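Local structure of diaminopimelate decarboxylase (Helicobacter pylori, 2QGH) at residues A[132-135]-A[136-140]. The protein catalyses the PLP-dependent decarboxylation of meso-diaminopimelate to L-lysine, the last step of bacterial lysine biosynthesis. Residues are numbered along the deposited sequence; the frame is centred on the assembly and turned at random.
Sequences SFME and LKTIE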
loop_
_atom_site.group_PDB
_atom_site.type_symbol
_atom_site.label_atom_id
_atom_site.label_comp_id
_atom_site.label_asym_id
_atom_site.label_seq_id
_atom_site.Cartn_x
_atom_site.Cartn_y
_atom_site.Cartn_z
ATOM N N SER A 132 -16.508 19.848 -5.336
ATOM C CA SER A 132 -17.448 20.324 -4.323
ATOM C C SER A 132 -17.685 21.822 -4.439
ATOM O O SER A 132 -16.845 22.554 -4.950
ATOM C CB SER A 132 -16.945 19.984 -2.909
ATOM O OG SER A 132 -15.854 20.807 -2.519
ATOM N N PHE A 133 -18.836 22.281 -3.964
ATOM C CA PHE A 133 -19.144 23.699 -4.020
ATOM C C PHE A 133 -18.188 24.463 -3.103
ATOM O O PHE A 133 -17.776 25.574 -3.426
ATOM C CB PHE A 133 -20.601 23.939 -3.603
ATOM C CG PHE A 133 -21.222 25.179 -4.204
ATOM C CD1 PHE A 133 -22.606 25.296 -4.300
ATOM C CD2 PHE A 133 -20.431 26.219 -4.690
ATOM C CE1 PHE A 133 -23.196 26.429 -4.877
ATOM C CE2 PHE A 133 -21.013 27.355 -5.267
ATOM C CZ PHE A 133 -22.394 27.456 -5.361
ATOM N N MET A 134 -17.826 23.860 -1.971
ATOM C CA MET A 134 -16.909 24.502 -1.032
ATOM C C MET A 134 -15.516 24.627 -1.651
ATOM O O MET A 134 -14.764 25.537 -1.319
ATOM C CB MET A 134 -16.833 23.720 0.290
ATOM C CG MET A 134 -16.110 24.484 1.411
ATOM S SD MET A 134 -16.001 23.634 3.025
ATOM C CE MET A 134 -17.778 23.591 3.501
ATOM N N GLU A 135 -15.171 23.710 -2.550
ATOM C CA GLU A 135 -13.875 23.768 -3.223
ATOM C C GLU A 135 -13.903 24.951 -4.187
ATOM O O GLU A 135 -12.931 25.682 -4.321
ATOM C CB GLU A 135 -13.616 22.490 -4.028
ATOM C CG GLU A 135 -12.186 22.367 -4.551
ATOM C CD GLU A 135 -12.081 21.487 -5.792
ATOM O OE1 GLU A 135 -12.852 20.508 -5.898
ATOM O OE2 GLU A 135 -11.215 21.767 -6.655
ATOM N N LEU A 136 -15.028 25.119 -4.871
ATOM C CA LEU A 136 -15.199 26.200 -5.828
ATOM C C LEU A 136 -15.050 27.560 -5.144
ATOM O O LEU A 136 -14.428 28.472 -5.687
ATOM C CB LEU A 136 -16.576 26.098 -6.489
ATOM C CG LEU A 136 -16.829 26.956 -7.733
ATOM C CD1 LEU A 136 -16.006 26.431 -8.908
ATOM C CD2 LEU A 136 -18.312 26.925 -8.076
ATOM N N LYS A 137 -15.628 27.694 -3.956
ATOM C CA LYS A 137 -15.547 28.947 -3.210
ATOM C C LYS A 137 -14.123 29.164 -2.709
ATOM O O LYS A 137 -13.650 30.296 -2.609
ATOM C CB LYS A 137 -16.516 28.920 -2.022
ATOM C CG LYS A 137 -17.987 28.978 -2.415
ATOM C CD LYS A 137 -18.885 28.783 -1.200
ATOM C CE LYS A 137 -20.352 29.049 -1.522
ATOM N NZ LYS A 137 -20.662 30.507 -1.590
ATOM N N THR A 138 -13.444 28.066 -2.396
ATOM C CA THR A 138 -12.079 28.131 -1.907
ATOM C C THR A 138 -11.162 28.611 -3.021
ATOM O O THR A 138 -10.311 29.479 -2.810
ATOM C CB THR A 138 -11.618 26.757 -1.412
ATOM O OG1 THR A 138 -12.516 26.306 -0.392
ATOM C CG2 THR A 138 -10.218 26.835 -0.837
ATOM N N ILE A 139 -11.345 28.048 -4.209
ATOM C CA ILE A 139 -10.545 28.426 -5.362
ATOM C C ILE A 139 -10.769 29.904 -5.684
ATOM O O ILE A 139 -9.819 30.642 -5.976
ATOM C CB ILE A 139 -10.925 27.579 -6.590
ATOM C CG1 ILE A 139 -10.623 26.104 -6.315
ATOM C CG2 ILE A 139 -10.164 28.063 -7.817
ATOM C CD1 ILE A 139 -11.145 25.147 -7.387
ATOM N N GLU A 140 -12.026 30.334 -5.624
ATOM C CA GLU A 140 -12.367 31.718 -5.911
ATOM C C GLU A 140 -11.618 32.679 -5.005
ATOM O O GLU A 140 -11.055 33.675 -5.465
ATOM C CB GLU A 140 -13.864 31.961 -5.738
ATOM C CG GLU A 140 -14.289 33.328 -6.236
ATOM C CD GLU A 140 -15.705 33.669 -5.855
ATOM O OE1 GLU A 140 -16.293 34.581 -6.475
ATOM O OE2 GLU A 140 -16.228 33.027 -4.923
#
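M134 O takes two hydrogen bonds from T138. The backbone N of T138 reaches it at 3.0 Å, and T138 OG1 donates to the same M134 O at 2.6 Å. The two donors come from opposite faces of the carbonyl plane. T138 OG1 lies beside its own backbone N (chi1 -57°), which turns the hydroxyl back toward the preceding turn. Main-chain bonds of the same i to i+4 kind run from L136 N to S132 O, from K137 N to F133 O and from I139 N to E135 O.

S132 is the N-cap. Its OG accepts from E135 N at 3.0 Å, on a bent path with an N-H...O angle of 136°. The helix thus capped, 133-146, joins parallel strands 127-130 and 150-155 as a beta-alpha-beta unit of the eight-stranded alpha/beta (TIM-type) barrel. This barrel belongs to the PLP-binding domain.

Apolar and ring contacts line the turn. L136 CD2 meets F133 CE2 obliquely at 3.9 Å. K137 CE lies over one face of the F133 ring, 4.2 Å from F133 CE2. K137 NZ is too distant from the ring for more than a weak cation-pi attraction. W190 of helix 181-193 packs edge-to-face with F133. On the strand side, I139 and L136 both pack on V130.

The carboxylate of E135 is held at both oxygens. OE1 accepts from E131 N, and OE2 forms a salt bridge with K112. The I139 CD1 methyl lies against this carboxylate, 3.5 Å from E135 OE2. Y297 of the second subunit packs on both E135 and T138.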